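Pollen receptor-like kinase 3 (Arabidopsis thaliana, PDB 5WLS) probably acts as a pollen cell-surface receptor kinase that phosphorylates other proteins, with a leucine-rich-repeat extracellular domain structurally similar to the SERK co-receptors. Local coordinates at residues A[80-85]-A[94-99]; A[44-49]-A[60-65]; A[133-136]-A[142-145]; A[36-41]-A[67-72]; A[180-185]-A[190-195]. All coordinates share one frame; numbering follows the deposited sequence.

Interaction 1. Residues A[80-85]-A[94-99]; sequences GPLPPF and LLLSNN. With NAG (2-acetamido-2-deoxy-beta-D-glucopyranose), chain C.
A methyl group sits almost exactly over the centre of an aromatic ring here: Leu-94 CD1 is 3.7 Å from the centroid of the Phe-85 ring and only 9° off its normal, a CH-pi contact. It lies inside a leucine-rich-repeat solenoid, where Leu-94 and Leu-96 take the two inward positions of the LxL strand signature and the loop 80-85 closes over them. Phe-85 turns its CG away from its own carbonyl carbon (chi1 -73°), which brings the ring to the strand, the Phe-85 and Leu-94 side chains crossing at about a right angle. Leu-96 CD1 approaches the ring obliquely, 3.8 Å from Phe-85 CE1. The same Leu-96 methyl also touches Leu-82 CD1 at 3.8 Å, so one methyl bridges Leu-82 and Phe-85. Ile-57 and Ile-59 also touch Phe-85. A flat, broad side chain suits this place because it can meet two leucines at once; an alanine here would probably open a gap between loop and strand, with Leu-94 CD1 deprived of the ring it rests on. Beyond the strand, Asn-99 holds the asparagine position of the repeat: its side chain bonds to backbone atoms of Leu-73 and Leu-78, while its ND2 bond to Leu-96 O is weak. The turn also displays a sugar on the side remote from the core. Asn-98 ND2 is covalently joined to C1 of NAG, and the acetamide methyl C8 of that NAG folds back to 3.5 Å from Ser-97 CB.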
# COMPACT_ATOMS: atom_id res chain seq x y z
N GLY A 80 6.80 -12.49 -2.09
CA GLY A 80 5.64 -13.31 -2.39
C GLY A 80 4.51 -12.42 -2.86
O GLY A 80 4.69 -11.22 -3.05
N PRO A 81 3.33 -12.99 -3.05
CA PRO A 81 2.20 -12.18 -3.53
C PRO A 81 1.74 -11.19 -2.48
O PRO A 81 2.01 -11.33 -1.28
CB PRO A 81 1.12 -13.22 -3.83
CG PRO A 81 1.44 -14.36 -2.92
CD PRO A 81 2.94 -14.39 -2.80
N LEU A 82 1.03 -10.17 -2.94
CA LEU A 82 0.56 -9.14 -2.02
C LEU A 82 -0.50 -9.73 -1.11
O LEU A 82 -1.52 -10.24 -1.61
CB LEU A 82 0.01 -7.95 -2.80
CG LEU A 82 -0.41 -6.76 -1.93
CD1 LEU A 82 0.82 -6.09 -1.35
CD2 LEU A 82 -1.20 -5.76 -2.76
N PRO A 83 -0.32 -9.70 0.20
CA PRO A 83 -1.26 -10.35 1.10
C PRO A 83 -2.62 -9.68 1.03
O PRO A 83 -2.72 -8.49 0.68
CB PRO A 83 -0.61 -10.18 2.48
CG PRO A 83 0.83 -9.92 2.19
CD PRO A 83 0.83 -9.13 0.92
N PRO A 84 -3.69 -10.40 1.35
CA PRO A 84 -5.04 -9.87 1.11
C PRO A 84 -5.43 -8.76 2.07
O PRO A 84 -6.27 -8.97 2.95
CB PRO A 84 -5.92 -11.10 1.29
CG PRO A 84 -5.18 -11.93 2.29
CD PRO A 84 -3.72 -11.74 1.97
N PHE A 85 -4.83 -7.57 1.92
CA PHE A 85 -5.11 -6.49 2.85
C PHE A 85 -6.56 -6.01 2.78
O PHE A 85 -6.99 -5.28 3.69
CB PHE A 85 -4.16 -5.32 2.60
CG PHE A 85 -2.75 -5.58 3.08
CD1 PHE A 85 -1.78 -6.00 2.19
CD2 PHE A 85 -2.42 -5.42 4.41
CE1 PHE A 85 -0.49 -6.25 2.63
CE2 PHE A 85 -1.13 -5.67 4.86
CZ PHE A 85 -0.17 -6.08 3.96
N LEU A 94 -1.91 2.10 3.75
CA LEU A 94 -1.17 0.88 3.43
C LEU A 94 0.17 1.29 2.83
O LEU A 94 0.26 1.61 1.64
CB LEU A 94 -1.95 -0.01 2.48
CG LEU A 94 -1.26 -1.31 2.06
CD1 LEU A 94 -0.92 -2.14 3.28
CD2 LEU A 94 -2.16 -2.10 1.12
N LEU A 95 1.21 1.29 3.66
CA LEU A 95 2.54 1.74 3.28
C LEU A 95 3.48 0.54 3.30
O LEU A 95 3.84 0.04 4.37
CB LEU A 95 3.04 2.84 4.21
CG LEU A 95 2.74 4.28 3.79
CD1 LEU A 95 1.26 4.51 3.53
CD2 LEU A 95 3.26 5.25 4.84
N LEU A 96 3.89 0.11 2.11
CA LEU A 96 4.78 -1.04 1.95
C LEU A 96 6.00 -0.68 1.08
O LEU A 96 6.45 -1.51 0.32
CB LEU A 96 4.02 -2.24 1.36
CG LEU A 96 2.80 -2.73 2.15
CD1 LEU A 96 2.06 -3.79 1.36
CD2 LEU A 96 3.23 -3.27 3.51
N SER A 97 6.50 0.55 1.17
CA SER A 97 7.64 1.02 0.38
C SER A 97 8.87 0.13 0.48
O SER A 97 9.13 -0.52 1.50
CB SER A 97 8.01 2.43 0.83
OG SER A 97 7.12 3.41 0.33
N ASN A 98 9.53 0.00 -0.66
CA ASN A 98 10.78 -0.75 -0.82
C ASN A 98 10.68 -2.14 -0.12
O ASN A 98 11.31 -2.42 0.91
CB ASN A 98 11.99 -0.01 -0.21
CG ASN A 98 11.96 1.44 -0.33
OD1 ASN A 98 11.14 2.00 0.30
ND2 ASN A 98 12.94 2.01 -0.95
N ASN A 99 9.76 -2.98 -0.60
CA ASN A 99 9.73 -4.39 -0.20
C ASN A 99 9.89 -5.19 -1.49
O ASN A 99 10.18 -4.62 -2.55
CB ASN A 99 8.46 -4.77 0.58
CG ASN A 99 8.55 -4.47 2.08
OD1 ASN A 99 9.31 -5.11 2.83
ND2 ASN A 99 7.81 -3.46 2.50
C1 NAG C . 13.21 3.39 -1.24
C2 NAG C . 13.10 4.48 -0.17
C3 NAG C . 13.77 5.76 -0.65
C4 NAG C . 15.25 5.54 -0.96
C5 NAG C . 15.37 4.31 -1.91
C6 NAG C . 16.80 3.79 -2.01
C7 NAG C . 11.31 4.92 1.44
C8 NAG C . 9.90 5.20 1.65
N2 NAG C . 11.71 4.76 0.17
O3 NAG C . 13.57 6.79 0.33
O4 NAG C . 15.71 6.66 -1.72
O5 NAG C . 14.56 3.18 -1.56
O6 NAG C . 17.50 3.86 -0.76
O7 NAG C . 12.12 4.82 2.39

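Interaction 2. Residues A[44-49]-A[60-65]; sequences SGIHVT and EDLKDL
The beta-alpha-beta unit formed by strand 42-47, helix 59-63 and strand 70-72 is closed internally where Ile-46 of the first strand meets Leu-62 of the weakly bonded helix and Leu-65 just after it. Ile-46 does all the touching from the strand side, and it does so with a single methyl group. Its CD1 comes within 3.8 Å of Leu-62 CD2, the two side chains crossing at a slant, and within 4.3 Å of Leu-65 CD1, a looser approach. Reach matters here, since the CA atoms of Ile-46 and Leu-62 are 9.8 Å apart. With chi2 at 172° the isoleucine chain is stretched out, carrying CD1 as far from the backbone as it will go, and Leu-62 answers with a branch directed back at the strand. Aliphatic residues suit all three places: they are buried, and branched chains can fill the space between sheet and helix without asking for polar partners. Leu-62 also packs on Ile-71 of the next strand, while Leu-4 and Lys-8 of helix 3-9 cover Leu-65 and Leu-62. The other side of the helical segment has a different character. There Lys-63 and Glu-60, both exposed, form a salt bridge of 3.6 Å between NZ and OE1. The whole is a beta-alpha-beta crossover, its helix packed by apolar side chains on parallel strands 42-47 and 70-72, at the N-terminal end of the leucine-rich-repeat solenoid.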
# COMPACT_ATOMS: atom_id res chain seq x y z
N SER A 44 -4.26 0.81 16.75
CA SER A 44 -4.76 1.41 15.51
C SER A 44 -3.74 1.45 14.38
O SER A 44 -4.14 1.64 13.22
CB SER A 44 -5.24 2.85 15.78
OG SER A 44 -4.20 3.63 16.34
N GLY A 45 -2.46 1.26 14.65
CA GLY A 45 -1.45 1.27 13.61
C GLY A 45 -0.28 0.39 13.98
O GLY A 45 0.02 0.19 15.16
N ILE A 46 0.39 -0.14 12.96
CA ILE A 46 1.64 -0.87 13.11
C ILE A 46 2.68 -0.20 12.23
O ILE A 46 2.46 -0.02 11.03
CB ILE A 46 1.48 -2.36 12.73
CG1 ILE A 46 0.56 -3.07 13.72
CG2 ILE A 46 2.85 -3.04 12.68
CD1 ILE A 46 0.21 -4.49 13.32
N HIS A 47 3.80 0.18 12.83
CA HIS A 47 4.84 0.96 12.16
C HIS A 47 6.19 0.33 12.49
O HIS A 47 6.88 0.76 13.42
CB HIS A 47 4.77 2.43 12.60
CG HIS A 47 5.73 3.33 11.90
ND1 HIS A 47 5.74 4.70 12.10
CD2 HIS A 47 6.72 3.07 11.01
CE1 HIS A 47 6.69 5.24 11.36
NE2 HIS A 47 7.31 4.28 10.69
N VAL A 48 6.59 -0.68 11.72
CA VAL A 48 7.87 -1.35 11.90
C VAL A 48 8.61 -1.35 10.57
O VAL A 48 8.08 -1.82 9.56
CB VAL A 48 7.72 -2.77 12.47
CG1 VAL A 48 7.26 -2.71 13.91
CG2 VAL A 48 6.74 -3.59 11.66
N THR A 49 9.83 -0.81 10.57
CA THR A 49 10.60 -0.60 9.35
C THR A 49 12.06 -0.97 9.59
O THR A 49 12.57 -0.86 10.71
CB THR A 49 10.51 0.85 8.86
OG1 THR A 49 10.95 1.74 9.90
CG2 THR A 49 9.09 1.21 8.46
N GLU A 60 -5.01 -12.86 8.94
CA GLU A 60 -6.00 -13.28 9.93
C GLU A 60 -5.61 -12.82 11.33
O GLU A 60 -6.48 -12.54 12.16
CB GLU A 60 -6.18 -14.80 9.89
CG GLU A 60 -6.71 -15.34 8.57
CD GLU A 60 -8.12 -14.88 8.27
OE1 GLU A 60 -8.89 -14.65 9.23
OE2 GLU A 60 -8.46 -14.75 7.08
N ASP A 61 -4.30 -12.74 11.61
CA ASP A 61 -3.85 -12.15 12.87
C ASP A 61 -4.24 -10.68 12.96
O ASP A 61 -4.71 -10.21 14.00
CB ASP A 61 -2.34 -12.31 13.02
CG ASP A 61 -1.92 -13.75 13.15
OD1 ASP A 61 -2.73 -14.57 13.64
OD2 ASP A 61 -0.77 -14.08 12.78
N LEU A 62 -4.07 -9.93 11.86
CA LEU A 62 -4.37 -8.50 11.89
C LEU A 62 -5.87 -8.23 11.88
O LEU A 62 -6.28 -7.12 12.26
CB LEU A 62 -3.72 -7.79 10.70
CG LEU A 62 -2.21 -7.93 10.48
CD1 LEU A 62 -1.79 -7.15 9.24
CD2 LEU A 62 -1.42 -7.47 11.69
N LYS A 63 -6.69 -9.19 11.47
CA LYS A 63 -8.13 -9.02 11.54
C LYS A 63 -8.64 -9.01 12.98
O LYS A 63 -9.72 -8.48 13.23
CB LYS A 63 -8.85 -10.13 10.76
CG LYS A 63 -8.94 -9.88 9.26
CD LYS A 63 -9.38 -11.13 8.53
CE LYS A 63 -10.89 -11.34 8.64
NZ LYS A 63 -11.36 -12.47 7.79
N ASP A 64 -7.89 -9.58 13.91
CA ASP A 64 -8.29 -9.61 15.31
C ASP A 64 -8.00 -8.30 16.04
O ASP A 64 -8.23 -8.22 17.25
CB ASP A 64 -7.63 -10.79 16.02
CG ASP A 64 -8.03 -12.13 15.46
OD1 ASP A 64 -9.14 -12.24 14.90
OD2 ASP A 64 -7.23 -13.08 15.58
N LEU A 65 -7.49 -7.27 15.33
CA LEU A 65 -7.42 -5.90 15.82
C LEU A 65 -8.54 -5.10 15.18
O LEU A 65 -8.41 -4.69 14.02
CB LEU A 65 -6.06 -5.27 15.50
CG LEU A 65 -4.80 -6.05 15.86
CD1 LEU A 65 -3.55 -5.39 15.28
CD2 LEU A 65 -4.76 -5.91 17.39

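Interaction 3. Residues A[133-136]-A[142-145]; sequences SLMQ and ELHM
Leu-134 and Leu-143 reach toward each other tip to tip across the hydrophobic core of a leucine-rich repeat, joining the segment 133-136 to strand 142-144 of the sheet. The packing is tightest at one methyl group. Leu-134 CD2 touches both branches of Leu-143, CD1 and CD2, at 3.7 Å each, and at an equal 3.7 Å Leu-134 CD2 meets Met-145 CE, so it is lodged between the two inward residues of the LxL signature. Leu-134 attains this place because its CG stands opposite the backbone N (chi1 -173°), extending the branch straight at the strand. Met-145 bends at its last torsion, chi3 100°, which brings the methyl at the end of its flexible chain to the leucine. Phe-110 and Phe-150 continue the core around Leu-134 and Met-145. The residues that alternate with these on the strand belong to the other face of the sheet, which in such solenoids is the concave, more accessible one. There the character turns polar: His-144 bonds through NE2 to Ser-166 OG, and Glu-142 has weak, long ion pairs with Lys-165 and Arg-118. At the far end of the first segment, Gln-136 is exposed, as a hydrophilic side chain can be beyond the core. Met-135 marks the transition. It covers less of the strand than Leu-134 does, and its twice-bent chain comes in at about a right angle, leaving the polarisable sulfur of Met-135, SD, 3.8 Å from Leu-143 CD2.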
# COMPACT_ATOMS: atom_id res chain seq x y z
N SER A 133 -10.01 -1.56 -9.92
CA SER A 133 -10.74 -1.17 -8.72
C SER A 133 -9.96 -0.16 -7.89
O SER A 133 -10.57 0.64 -7.16
CB SER A 133 -11.06 -2.41 -7.87
OG SER A 133 -9.88 -3.10 -7.52
N LEU A 134 -8.63 -0.18 -7.97
CA LEU A 134 -7.83 0.81 -7.27
C LEU A 134 -8.18 2.22 -7.73
O LEU A 134 -8.21 3.16 -6.92
CB LEU A 134 -6.34 0.53 -7.48
CG LEU A 134 -5.34 1.37 -6.69
CD1 LEU A 134 -5.55 1.20 -5.20
CD2 LEU A 134 -3.92 1.01 -7.08
N MET A 135 -8.45 2.39 -9.02
CA MET A 135 -8.78 3.69 -9.58
C MET A 135 -10.27 4.00 -9.49
O MET A 135 -10.72 5.00 -10.06
CB MET A 135 -8.31 3.77 -11.03
CG MET A 135 -6.87 3.35 -11.23
SD MET A 135 -5.70 4.27 -10.21
CE MET A 135 -5.43 5.72 -11.22
N GLN A 136 -11.05 3.16 -8.80
CA GLN A 136 -12.45 3.44 -8.51
C GLN A 136 -12.67 3.88 -7.08
O GLN A 136 -13.81 4.16 -6.70
CB GLN A 136 -13.31 2.20 -8.81
CG GLN A 136 -13.47 1.88 -10.29
CD GLN A 136 -14.20 2.96 -11.06
OE1 GLN A 136 -15.18 3.53 -10.57
NE2 GLN A 136 -13.74 3.25 -12.27
N GLU A 142 -3.53 9.50 -1.99
CA GLU A 142 -2.12 9.35 -2.35
C GLU A 142 -1.88 7.92 -2.83
O GLU A 142 -2.08 6.97 -2.07
CB GLU A 142 -1.23 9.67 -1.15
CG GLU A 142 -1.36 11.11 -0.69
CD GLU A 142 -0.90 11.31 0.73
OE1 GLU A 142 -1.74 11.69 1.57
OE2 GLU A 142 0.30 11.09 1.01
N LEU A 143 -1.44 7.79 -4.08
CA LEU A 143 -1.16 6.48 -4.67
C LEU A 143 0.23 6.53 -5.29
O LEU A 143 0.45 7.21 -6.29
CB LEU A 143 -2.21 6.10 -5.72
CG LEU A 143 -1.91 4.81 -6.47
CD1 LEU A 143 -1.89 3.62 -5.51
CD2 LEU A 143 -2.92 4.56 -7.59
N HIS A 144 1.16 5.80 -4.68
CA HIS A 144 2.54 5.76 -5.15
C HIS A 144 2.88 4.33 -5.52
O HIS A 144 2.90 3.44 -4.65
CB HIS A 144 3.50 6.31 -4.09
CG HIS A 144 3.33 7.77 -3.82
ND1 HIS A 144 4.04 8.44 -2.84
CD2 HIS A 144 2.53 8.70 -4.40
CE1 HIS A 144 3.69 9.71 -2.83
NE2 HIS A 144 2.77 9.89 -3.77
N MET A 145 3.16 4.10 -6.80
CA MET A 145 3.40 2.77 -7.35
C MET A 145 4.68 2.74 -8.18
O MET A 145 4.89 1.78 -8.93
CB MET A 145 2.23 2.30 -8.20
CG MET A 145 0.89 2.25 -7.49
SD MET A 145 -0.41 1.62 -8.57
CE MET A 145 -0.50 -0.08 -8.03

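Interaction 4. Residues A[36-41]-A[67-72]; sequences YCQKGQ and NLRTIR
The amide of Gln-38 and the guanidinium of Arg-69 are turned 65° from each other, and the Gln-38 NE2 atom approaches the arginine group obliquely. One face of the Arg-69 guanidinium has Asn-67 O, of its own segment, 3.7 Å above the plane and toward its rim. These groups belong to the N-terminal end of a leucine-rich-repeat sheet, where Gln-38 of strand 35-38 meets Asn-67 and Arg-69, in the loop leading into strand 70-72, across strand 42-47. The contact is accordingly light. Gln-38 NE2 comes to 4.0 Å from Arg-69 CG and 4.1 Å from Asn-67 O, distances of van der Waals approach. A long, extended glutamine suits this edge, because it can span an intervening strand and still rest its amide on the methylenes of Arg-69 and near the Asn-67 carbonyl. Arg-69 folds at chi2 (-95°), which swings its guanidinium back over its own segment, where NH1 makes a weak bond with Leu-68 O. Asn-67 is anchored by OD1 to Thr-42 OG1 of the middle strand. At the other end, Tyr-36 and Thr-70 barely meet, Tyr-36 CD2 lying 4.5 Å from Thr-70 OG1 in an oblique approach. Gly-45 lies between the two backbones and, having no side chain, does not stand in the way; it and Ser-44 form a classic beta bulge facing Tyr-36. Cys-37 fastens the outer strand through its disulfide with Cys-28. The tyrosine's polar end looks to the middle strand as well: Tyr-36 OH is hydrogen-bonded to His-47 ND1.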
# COMPACT_ATOMS: atom_id res chain seq x y z
N TYR A 36 0.94 2.19 17.39
CA TYR A 36 0.07 3.32 17.60
C TYR A 36 -1.25 2.83 18.17
O TYR A 36 -1.74 1.75 17.82
CB TYR A 36 -0.17 4.08 16.29
CG TYR A 36 1.08 4.65 15.64
CD1 TYR A 36 1.95 5.45 16.36
CD2 TYR A 36 1.37 4.43 14.29
CE1 TYR A 36 3.08 5.99 15.78
CE2 TYR A 36 2.50 4.97 13.70
CZ TYR A 36 3.35 5.75 14.46
OH TYR A 36 4.48 6.30 13.89
N CYS A 37 -1.82 3.64 19.04
CA CYS A 37 -3.04 3.27 19.74
C CYS A 37 -4.00 4.45 19.72
O CYS A 37 -3.59 5.59 19.97
CB CYS A 37 -2.76 2.85 21.19
SG CYS A 37 -1.88 1.29 21.35
N GLN A 38 -5.26 4.16 19.38
CA GLN A 38 -6.33 5.10 19.62
C GLN A 38 -6.58 5.19 21.11
O GLN A 38 -6.83 4.18 21.80
CB GLN A 38 -7.61 4.68 18.88
CG GLN A 38 -7.88 5.52 17.63
CD GLN A 38 -8.86 4.84 16.70
OE1 GLN A 38 -9.92 4.39 17.12
NE2 GLN A 38 -8.50 4.76 15.42
N LYS A 39 -6.42 6.41 21.60
CA LYS A 39 -6.86 6.89 22.89
C LYS A 39 -6.26 6.17 24.08
O LYS A 39 -6.80 6.20 25.20
CB LYS A 39 -8.36 7.09 22.88
CG LYS A 39 -8.38 8.39 22.03
CD LYS A 39 -9.49 9.26 22.68
CE LYS A 39 -10.59 9.94 21.91
NZ LYS A 39 -9.86 11.19 21.44
N GLY A 40 -5.03 5.70 23.86
CA GLY A 40 -4.28 5.02 24.87
C GLY A 40 -4.87 3.70 25.26
O GLY A 40 -4.49 3.14 26.29
N GLN A 41 -5.81 3.19 24.48
CA GLN A 41 -6.52 1.96 24.81
C GLN A 41 -6.32 0.89 23.75
O GLN A 41 -5.93 -0.24 24.09
CB GLN A 41 -8.02 2.21 25.04
CG GLN A 41 -8.82 2.69 23.85
CD GLN A 41 -9.97 3.58 24.24
OE1 GLN A 41 -10.22 3.80 25.42
NE2 GLN A 41 -10.68 4.10 23.24
N ASN A 67 -9.78 -2.04 15.46
CA ASN A 67 -9.66 -0.63 15.12
C ASN A 67 -8.31 -0.32 14.48
O ASN A 67 -7.90 0.85 14.45
CB ASN A 67 -9.86 0.23 16.36
CG ASN A 67 -11.08 -0.18 17.16
OD1 ASN A 67 -10.96 -0.80 18.21
ND2 ASN A 67 -12.26 0.10 16.62
N LEU A 68 -7.65 -1.32 13.91
CA LEU A 68 -6.42 -1.07 13.18
C LEU A 68 -6.74 -0.31 11.90
O LEU A 68 -7.62 -0.72 11.13
CB LEU A 68 -5.70 -2.38 12.88
CG LEU A 68 -4.42 -2.23 12.05
CD1 LEU A 68 -3.36 -1.57 12.90
CD2 LEU A 68 -3.92 -3.60 11.61
N ARG A 69 -6.04 0.79 11.70
CA ARG A 69 -6.29 1.67 10.56
C ARG A 69 -5.07 1.92 9.71
O ARG A 69 -5.23 2.29 8.54
CB ARG A 69 -6.83 3.02 11.04
CG ARG A 69 -8.08 2.96 11.90
CD ARG A 69 -9.33 3.15 11.05
NE ARG A 69 -10.56 3.06 11.83
CZ ARG A 69 -11.16 1.92 12.14
NH1 ARG A 69 -10.64 0.76 11.75
NH2 ARG A 69 -12.28 1.93 12.85
N THR A 70 -3.86 1.73 10.23
CA THR A 70 -2.67 2.07 9.45
C THR A 70 -1.63 0.97 9.58
O THR A 70 -1.34 0.51 10.69
CB THR A 70 -2.07 3.41 9.88
OG1 THR A 70 -1.79 3.39 11.29
CG2 THR A 70 -3.03 4.56 9.58
N ILE A 71 -1.07 0.57 8.45
CA ILE A 71 0.03 -0.39 8.38
C ILE A 71 1.16 0.25 7.59
O ILE A 71 0.94 0.74 6.47
CB ILE A 71 -0.40 -1.71 7.73
CG1 ILE A 71 -1.37 -2.47 8.64
CG2 ILE A 71 0.81 -2.57 7.40
CD1 ILE A 71 -2.10 -3.61 7.96
N ARG A 72 2.37 0.25 8.16
CA ARG A 72 3.55 0.82 7.51
C ARG A 72 4.72 -0.13 7.77
O ARG A 72 5.26 -0.17 8.88
CB ARG A 72 3.84 2.23 8.01
CG ARG A 72 5.24 2.74 7.70
CD ARG A 72 5.42 4.18 8.14
NE ARG A 72 6.35 4.90 7.27
CZ ARG A 72 6.52 6.22 7.28
NH1 ARG A 72 5.83 6.96 8.13
NH2 ARG A 72 7.39 6.79 6.46

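Interaction 5. Residues A[180-185]-A[190-195]; sequences ITISDR and MKFEGN
Arg-185 NE donates to Thr-181 O at 2.9 Å, the acceptor lying in the guanidinium plane, and with NH1 bonded to Asn-161 O the arginine braces the helical turn on which Met-190 rests. Within that turn Arg-185 N bonds to Ile-182 O at 3.3 Å; Met-190 CE also lies 3.3 Å from Ile-182 O, a van der Waals contact. The methionine is the main bridge from strand 189-191 to helix 180-183. Its CG occupies the crowded position between backbone N and carbonyl carbon (chi1 60°), and a bend at chi3 lays SD and CE against the backbone of Ile-182 and Ser-183. Met-190 SD is 3.9 Å from Ser-183 CA, and CE also lies near Arg-185 O. A long, pliant and weakly polar chain fits such a surface of backbone atoms, which a branched residue could follow less closely. Replaced by an alanine, Met-190 would lose the chain that covers Ile-182 O and Ser-183 CA, and a gap is likely to open between strand and helical turn. Beside it, Ile-182 sends CG2 to the rim of the Phe-192 ring, 3.8 Å from Phe-192 CZ and in the ring plane; Met-190 SD lies at that edge too. Leu-167 of the preceding strand touches both Ile-182 and Phe-192. On the strand side Asn-195 ND2 bonds to Phe-192 O as well as to Leu-169 O. Met-190 and Phe-192 in the two L positions, with Asn-195 after them, fit the LxLxxN pattern of a leucine-rich repeat, here on the last strand of the solenoid's sheet.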
# COMPACT_ATOMS: atom_id res chain seq x y z
N ILE A 180 -7.32 10.75 -19.47
CA ILE A 180 -7.59 12.16 -19.26
C ILE A 180 -8.40 12.39 -17.98
O ILE A 180 -8.43 13.52 -17.47
CB ILE A 180 -8.31 12.78 -20.47
CG1 ILE A 180 -9.70 12.18 -20.66
CG2 ILE A 180 -7.47 12.63 -21.73
CD1 ILE A 180 -10.55 12.91 -21.68
N THR A 181 -9.07 11.35 -17.46
CA THR A 181 -9.63 11.44 -16.12
C THR A 181 -8.57 11.82 -15.09
O THR A 181 -8.89 12.43 -14.07
CB THR A 181 -10.30 10.12 -15.73
OG1 THR A 181 -9.49 9.02 -16.14
CG2 THR A 181 -11.67 10.01 -16.41
N ILE A 182 -7.32 11.46 -15.34
CA ILE A 182 -6.22 11.82 -14.44
C ILE A 182 -5.58 13.14 -14.86
O ILE A 182 -5.38 14.03 -14.03
CB ILE A 182 -5.17 10.68 -14.40
CG1 ILE A 182 -5.75 9.43 -13.75
CG2 ILE A 182 -3.92 11.14 -13.67
CD1 ILE A 182 -4.89 8.20 -13.94
N SER A 183 -5.26 13.28 -16.15
CA SER A 183 -4.43 14.39 -16.59
C SER A 183 -5.18 15.72 -16.62
O SER A 183 -4.53 16.78 -16.60
CB SER A 183 -3.85 14.09 -17.98
OG SER A 183 -4.87 13.81 -18.91
N ASP A 184 -6.51 15.71 -16.67
CA ASP A 184 -7.25 16.97 -16.65
C ASP A 184 -7.25 17.63 -15.28
O ASP A 184 -7.51 18.84 -15.19
CB ASP A 184 -8.71 16.75 -17.08
CG ASP A 184 -8.87 16.65 -18.58
OD1 ASP A 184 -7.97 17.12 -19.31
OD2 ASP A 184 -9.91 16.13 -19.03
N ARG A 185 -6.95 16.88 -14.22
CA ARG A 185 -7.13 17.40 -12.87
C ARG A 185 -6.07 18.44 -12.55
O ARG A 185 -4.88 18.25 -12.82
CB ARG A 185 -7.10 16.25 -11.86
CG ARG A 185 -8.12 15.18 -12.18
CD ARG A 185 -8.05 14.03 -11.19
NE ARG A 185 -9.21 13.14 -11.32
CZ ARG A 185 -10.13 12.95 -10.38
NH1 ARG A 185 -10.04 13.59 -9.23
NH2 ARG A 185 -11.13 12.11 -10.60
N MET A 190 1.15 14.61 -10.36
CA MET A 190 1.21 13.33 -11.05
C MET A 190 2.58 13.14 -11.67
O MET A 190 3.23 14.10 -12.10
CB MET A 190 0.12 13.23 -12.13
CG MET A 190 0.20 14.29 -13.22
SD MET A 190 -1.29 14.35 -14.24
CE MET A 190 -2.40 15.26 -13.18
N LYS A 191 3.03 11.89 -11.69
CA LYS A 191 4.33 11.55 -12.23
C LYS A 191 4.21 10.31 -13.10
O LYS A 191 3.61 9.31 -12.68
CB LYS A 191 5.37 11.33 -11.13
CG LYS A 191 5.73 12.60 -10.38
CD LYS A 191 6.68 12.34 -9.22
CE LYS A 191 6.94 13.62 -8.43
NZ LYS A 191 7.71 13.37 -7.18
N PHE A 192 4.82 10.38 -14.30
CA PHE A 192 4.71 9.29 -15.26
C PHE A 192 6.03 8.97 -15.98
O PHE A 192 6.03 8.07 -16.85
CB PHE A 192 3.61 9.57 -16.29
CG PHE A 192 2.22 9.77 -15.69
CD1 PHE A 192 1.42 8.70 -15.27
CD2 PHE A 192 1.72 11.05 -15.56
CE1 PHE A 192 0.16 8.94 -14.75
CE2 PHE A 192 0.48 11.29 -15.04
CZ PHE A 192 -0.31 10.24 -14.63
N GLU A 193 7.15 9.62 -15.60
CA GLU A 193 8.45 9.40 -16.27
C GLU A 193 8.83 7.93 -16.28
O GLU A 193 8.33 7.10 -15.52
CB GLU A 193 9.68 10.07 -15.60
CG GLU A 193 9.49 11.45 -15.10
CD GLU A 193 8.79 11.31 -13.72
OE1 GLU A 193 7.63 11.74 -13.75
OE2 GLU A 193 9.41 10.84 -12.71
N GLY A 194 9.77 7.64 -17.17
CA GLY A 194 10.37 6.34 -17.14
C GLY A 194 9.43 5.25 -17.53
O GLY A 194 9.66 4.09 -17.20
N ASN A 195 8.35 5.62 -18.21
CA ASN A 195 7.36 4.69 -18.71
C ASN A 195 7.41 4.82 -20.22
O ASN A 195 6.58 5.51 -20.82
CB ASN A 195 5.98 5.01 -18.16
CG ASN A 195 5.73 4.39 -16.81
OD1 ASN A 195 5.74 3.16 -16.67
ND2 ASN A 195 5.51 5.22 -15.80

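How the interactions relate
All five contacts reach one eight-stranded sheet, the spine of the leucine-rich-repeat solenoid, and follow its length. Interactions 2 and 4, at the N-terminal end, have centres 8 Å apart; interaction 2 is nested inside the chain loop that interaction 4 closes, and strand 42-47 of interaction 2 runs between the two segments of interaction 4. Interaction 1 comes next, linked to interaction 4 where strands 70-72 and 93-95 pair through Leu-95 N and Ile-71 O. Interactions 3 and 5 follow in series, touching through Met-135 CE and Ile-182 CD1. Interactions 2 and 5 lie about 33 Å apart, centre to centre, so these contacts succeed one another along the elongated solenoid, beside the strand pairing of the sheet.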